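Local coordinates for catabolite control protein A (Lactococcus lactis, PDB 2O20) that probably acts as a global transcriptional regulator of carbon catabolite repression and activation, binding DNA as a member of the LacI family, at residues S141-G153 and I157-Y169. The protein carries 1 engineered substitution. Numbering follows the deposited sequence.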
loop_
_atom_site.group_PDB
_atom_site.type_symbol
_atom_site.label_atom_id
_atom_site.label_comp_id
_atom_site.label_asym_id
_atom_site.label_seq_id
_atom_site.Cartn_x
_atom_site.Cartn_y
_atom_site.Cartn_z
ATOM N N SER D 141 -7.423 6.561 30.842
ATOM C CA SER D 141 -7.112 7.801 30.116
ATOM C C SER D 141 -8.308 8.732 29.965
ATOM O O SER D 141 -8.130 9.943 29.913
ATOM C CB SER D 141 -6.549 7.494 28.720
ATOM O OG SER D 141 -7.550 7.110 27.798
ATOM N N ARG D 142 -9.508 8.161 29.865
ATOM C CA ARG D 142 -10.762 8.907 29.619
ATOM C C ARG D 142 -10.858 9.640 28.246
ATOM O O ARG D 142 -11.785 10.405 28.003
ATOM C CB ARG D 142 -11.038 9.882 30.754
ATOM C CG ARG D 142 -11.478 9.198 32.038
ATOM C CD ARG D 142 -12.288 10.159 32.919
ATOM N NE ARG D 142 -13.393 9.482 33.599
ATOM C CZ ARG D 142 -14.501 9.046 32.996
ATOM N NH1 ARG D 142 -14.671 9.182 31.680
ATOM N NH2 ARG D 142 -15.442 8.448 33.716
ATOM N N THR D 143 -9.923 9.367 27.350
ATOM C CA THR D 143 -9.901 10.006 26.034
ATOM C C THR D 143 -11.064 9.503 25.175
ATOM O O THR D 143 -11.302 8.304 25.116
ATOM C CB THR D 143 -8.614 9.634 25.271
ATOM O OG1 THR D 143 -7.507 9.514 26.179
ATOM C CG2 THR D 143 -8.315 10.654 24.192
ATOM N N PRO D 144 -11.768 10.402 24.471
ATOM C CA PRO D 144 -12.657 9.900 23.415
ATOM C C PRO D 144 -11.914 9.009 22.392
ATOM O O PRO D 144 -10.807 9.329 21.972
ATOM C CB PRO D 144 -13.179 11.191 22.765
ATOM C CG PRO D 144 -13.052 12.205 23.807
ATOM C CD PRO D 144 -11.837 11.868 24.578
ATOM N N VAL D 145 -12.513 7.865 22.074
ATOM C CA VAL D 145 -11.914 6.872 21.169
ATOM C C VAL D 145 -13.007 6.224 20.305
ATOM O O VAL D 145 -14.150 6.017 20.764
ATOM C CB VAL D 145 -11.111 5.797 21.983
ATOM C CG1 VAL D 145 -11.954 5.246 23.095
ATOM C CG2 VAL D 145 -10.609 4.667 21.110
ATOM N N VAL D 146 -12.676 5.979 19.045
ATOM C CA VAL D 146 -13.528 5.230 18.124
ATOM C C VAL D 146 -12.668 4.104 17.496
ATOM O O VAL D 146 -11.538 4.344 17.089
ATOM C CB VAL D 146 -14.085 6.120 17.013
ATOM C CG1 VAL D 146 -15.072 5.321 16.112
ATOM C CG2 VAL D 146 -14.776 7.351 17.628
ATOM N N LEU D 147 -13.222 2.895 17.441
ATOM C CA LEU D 147 -12.585 1.739 16.782
ATOM C C LEU D 147 -13.069 1.635 15.335
ATOM O O LEU D 147 -14.250 1.880 15.062
ATOM C CB LEU D 147 -12.925 0.448 17.544
ATOM C CG LEU D 147 -12.858 0.455 19.087
ATOM C CD1 LEU D 147 -13.359 -0.854 19.636
ATOM C CD2 LEU D 147 -11.451 0.761 19.646
ATOM N N VAL D 148 -12.171 1.284 14.412
ATOM C CA VAL D 148 -12.520 1.041 13.006
ATOM C C VAL D 148 -11.980 -0.329 12.560
ATOM O O VAL D 148 -10.782 -0.613 12.720
ATOM C CB VAL D 148 -11.968 2.138 12.052
ATOM C CG1 VAL D 148 -12.594 1.991 10.651
ATOM C CG2 VAL D 148 -12.199 3.565 12.630
ATOM N N GLY D 149 -12.866 -1.186 12.047
ATOM C CA GLY D 149 -12.487 -2.516 11.584
ATOM C C GLY D 149 -12.401 -3.544 12.694
ATOM O O GLY D 149 -12.014 -4.699 12.454
ATOM N N THR D 150 -12.739 -3.136 13.918
ATOM C CA THR D 150 -12.844 -4.081 15.033
ATOM C C THR D 150 -13.996 -3.688 15.947
ATOM O O THR D 150 -14.498 -2.557 15.893
ATOM C CB THR D 150 -11.496 -4.238 15.796
ATOM O OG1 THR D 150 -11.557 -5.383 16.681
ATOM C CG2 THR D 150 -11.123 -2.960 16.558
ATOM N N ILE D 151 -14.445 -4.669 16.734
ATOM C CA ILE D 151 -15.625 -4.544 17.579
ATOM C C ILE D 151 -15.258 -4.889 19.022
ATOM O O ILE D 151 -14.631 -5.923 19.279
ATOM C CB ILE D 151 -16.745 -5.486 17.111
ATOM C CG1 ILE D 151 -17.091 -5.253 15.630
ATOM C CG2 ILE D 151 -17.985 -5.308 17.986
ATOM C CD1 ILE D 151 -17.907 -6.365 15.010
ATOM N N ASP D 152 -15.640 -4.007 19.951
ATOM C CA ASP D 152 -15.507 -4.247 21.388
ATOM C C ASP D 152 -16.570 -5.278 21.821
ATOM O O ASP D 152 -17.748 -5.123 21.512
ATOM C CB ASP D 152 -15.691 -2.909 22.142
ATOM C CG ASP D 152 -15.664 -3.049 23.676
ATOM O OD1 ASP D 152 -14.969 -3.955 24.200
ATOM O OD2 ASP D 152 -16.334 -2.221 24.356
ATOM N N GLY D 153 -16.143 -6.313 22.540
ATOM C CA GLY D 153 -17.038 -7.365 23.058
ATOM C C GLY D 153 -18.174 -6.865 23.943
ATOM O O GLY D 153 -19.316 -7.332 23.840
ATOM N N ILE D 157 -17.599 0.723 23.623
ATOM C CA ILE D 157 -16.679 1.620 22.926
ATOM C C ILE D 157 -17.225 1.864 21.515
ATOM O O ILE D 157 -17.563 0.914 20.821
ATOM C CB ILE D 157 -15.264 1.040 22.857
ATOM C CG1 ILE D 157 -14.745 0.753 24.270
ATOM C CG2 ILE D 157 -14.311 1.999 22.138
ATOM C CD1 ILE D 157 -13.493 -0.094 24.301
ATOM N N PRO D 158 -17.333 3.145 21.099
ATOM C CA PRO D 158 -17.764 3.426 19.718
ATOM C C PRO D 158 -16.961 2.683 18.635
ATOM O O PRO D 158 -15.749 2.506 18.768
ATOM C CB PRO D 158 -17.615 4.947 19.614
ATOM C CG PRO D 158 -17.796 5.422 21.025
ATOM C CD PRO D 158 -17.111 4.389 21.858
ATOM N N SER D 159 -17.640 2.263 17.571
ATOM C CA SER D 159 -16.995 1.521 16.477
ATOM C C SER D 159 -17.710 1.702 15.132
ATOM O O SER D 159 -18.895 2.010 15.082
ATOM C CB SER D 159 -16.875 0.027 16.820
ATOM O OG SER D 159 -18.092 -0.683 16.645
ATOM N N VAL D 160 -16.948 1.571 14.060
ATOM C CA VAL D 160 -17.466 1.600 12.695
ATOM C C VAL D 160 -16.918 0.381 11.929
ATOM O O VAL D 160 -15.697 0.186 11.841
ATOM C CB VAL D 160 -17.091 2.896 11.975
ATOM C CG1 VAL D 160 -17.834 2.994 10.602
ATOM C CG2 VAL D 160 -17.422 4.084 12.851
ATOM N N ASN D 161 -17.837 -0.400 11.344
ATOM C CA ASN D 161 -17.523 -1.678 10.724
ATOM C C ASN D 161 -18.527 -1.959 9.606
ATOM O O ASN D 161 -19.541 -1.265 9.509
ATOM C CB ASN D 161 -17.596 -2.827 11.762
ATOM C CG ASN D 161 -16.501 -2.772 12.803
ATOM O OD1 ASN D 161 -15.382 -3.276 12.604
ATOM N ND2 ASN D 161 -16.817 -2.189 13.942
ATOM N N ILE D 162 -18.245 -2.972 8.785
ATOM C CA ILE D 162 -19.283 -3.664 7.989
ATOM C C ILE D 162 -19.929 -4.760 8.839
ATOM O O ILE D 162 -19.515 -4.985 9.982
ATOM C CB ILE D 162 -18.780 -4.209 6.585
ATOM C CG1 ILE D 162 -17.794 -5.377 6.706
ATOM C CG2 ILE D 162 -18.230 -3.076 5.727
ATOM C CD1 ILE D 162 -17.861 -6.343 5.550
ATOM N N ASP D 163 -20.976 -5.389 8.299
ATOM C CA ASP D 163 -21.643 -6.556 8.884
ATOM C C ASP D 163 -20.842 -7.806 8.435
ATOM O O ASP D 163 -21.041 -8.340 7.353
ATOM C CB ASP D 163 -23.130 -6.600 8.443
ATOM C CG ASP D 163 -23.898 -7.756 9.050
ATOM O OD1 ASP D 163 -23.273 -8.666 9.610
ATOM O OD2 ASP D 163 -25.155 -7.757 8.984
ATOM N N TYR D 164 -19.897 -8.232 9.272
ATOM C CA TYR D 164 -19.009 -9.373 8.910
ATOM C C TYR D 164 -19.746 -10.721 8.773
ATOM O O TYR D 164 -19.365 -11.599 7.964
ATOM C CB TYR D 164 -17.884 -9.505 9.932
ATOM C CG TYR D 164 -17.035 -8.257 10.079
ATOM C CD1 TYR D 164 -16.158 -7.860 9.068
ATOM C CD2 TYR D 164 -17.094 -7.488 11.223
ATOM C CE1 TYR D 164 -15.384 -6.735 9.196
ATOM C CE2 TYR D 164 -16.304 -6.335 11.357
ATOM C CZ TYR D 164 -15.451 -5.977 10.340
ATOM O OH TYR D 164 -14.661 -4.841 10.450
ATOM N N HIS D 165 -20.783 -10.890 9.577
ATOM C CA HIS D 165 -21.638 -12.080 9.521
ATOM C C HIS D 165 -22.278 -12.218 8.128
ATOM O O HIS D 165 -22.123 -13.227 7.438
ATOM C CB HIS D 165 -22.704 -11.973 10.605
ATOM C CG HIS D 165 -23.732 -13.054 10.552
ATOM N ND1 HIS D 165 -24.810 -13.014 9.690
ATOM C CD2 HIS D 165 -23.866 -14.190 11.263
ATOM C CE1 HIS D 165 -25.556 -14.088 9.869
ATOM N NE2 HIS D 165 -25.012 -14.813 10.827
ATOM N N LEU D 166 -22.943 -11.166 7.700
ATOM C CA LEU D 166 -23.613 -11.165 6.402
ATOM C C LEU D 166 -22.614 -11.337 5.244
ATOM O O LEU D 166 -22.873 -12.110 4.310
ATOM C CB LEU D 166 -24.477 -9.888 6.251
ATOM C CG LEU D 166 -25.229 -9.678 4.940
ATOM C CD1 LEU D 166 -26.272 -10.772 4.757
ATOM C CD2 LEU D 166 -25.863 -8.299 4.934
ATOM N N ALA D 167 -21.497 -10.615 5.279
ATOM C CA ALA D 167 -20.451 -10.771 4.254
ATOM C C ALA D 167 -19.911 -12.208 4.172
ATOM O O ALA D 167 -19.734 -12.743 3.085
ATOM C CB ALA D 167 -19.311 -9.765 4.492
ATOM N N ALA D 168 -19.658 -12.823 5.322
ATOM C CA ALA D 168 -19.166 -14.211 5.385
ATOM C C ALA D 168 -20.249 -15.213 4.908
ATOM O O ALA D 168 -19.931 -16.177 4.214
ATOM C CB ALA D 168 -18.679 -14.549 6.802
ATOM N N TYR D 169 -21.517 -14.969 5.248
ATOM C CA TYR D 169 -22.645 -15.762 4.741
ATOM C C TYR D 169 -22.769 -15.674 3.213
ATOM O O TYR D 169 -22.810 -16.705 2.558
ATOM C CB TYR D 169 -23.975 -15.334 5.412
ATOM C CG TYR D 169 -25.203 -16.018 4.847
ATOM C CD1 TYR D 169 -25.566 -17.305 5.257
ATOM C CD2 TYR D 169 -26.004 -15.375 3.898
ATOM C CE1 TYR D 169 -26.701 -17.932 4.741
ATOM C CE2 TYR D 169 -27.144 -15.971 3.386
ATOM C CZ TYR D 169 -27.485 -17.262 3.799
ATOM O OH TYR D 169 -28.613 -17.854 3.281
HETATM O O HOH W 1 -17.654 -1.749 19.604
#
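L147 N gives a nearly straight bond to P158 O (2.9 Å, 177°), V160 N reaches L147 O, and G149 N closes the series on V160 O, three backbone hydrogen bonds that hold strands 145-148 and 159-161 side by side in parallel. L147 and S159 share one face of the sheet, V148 and V160 the other, where helix 294-309 packs on V148. These are neighbouring inner strands of the six-stranded parallel sheet in one lobe of the periplasmic-binding-protein-like core of LacI-family regulators; after 159-161 the chain enters helix 164-177, which lies beside the other lobe's helix 193-208.

Where the chain turns off after strand 145-148, at G149-T150, it meets the side-chain amide of N161. Its ND2 donates to T150 O (3.1 Å) from above the carbonyl plane, while its OD1 receives Y164 OH (2.8 Å) on an in-plane lone pair; the two bonds together fix the amide's rotation. I151 CD1 lies at the edge of the Y164 ring, 4.0 Å from CE2.

Apolar packing centres on I157, whose CG2, anti to the backbone N, sits 3.7 Å from L147 CG and also touches V145 CG1. At the same residue, I157 N donates to the anti lone pair of D152 OD2 (3.3 Å), while D152 OD1 forms a salt bridge with R135. One water links D152 N, I157 O and S159 OG.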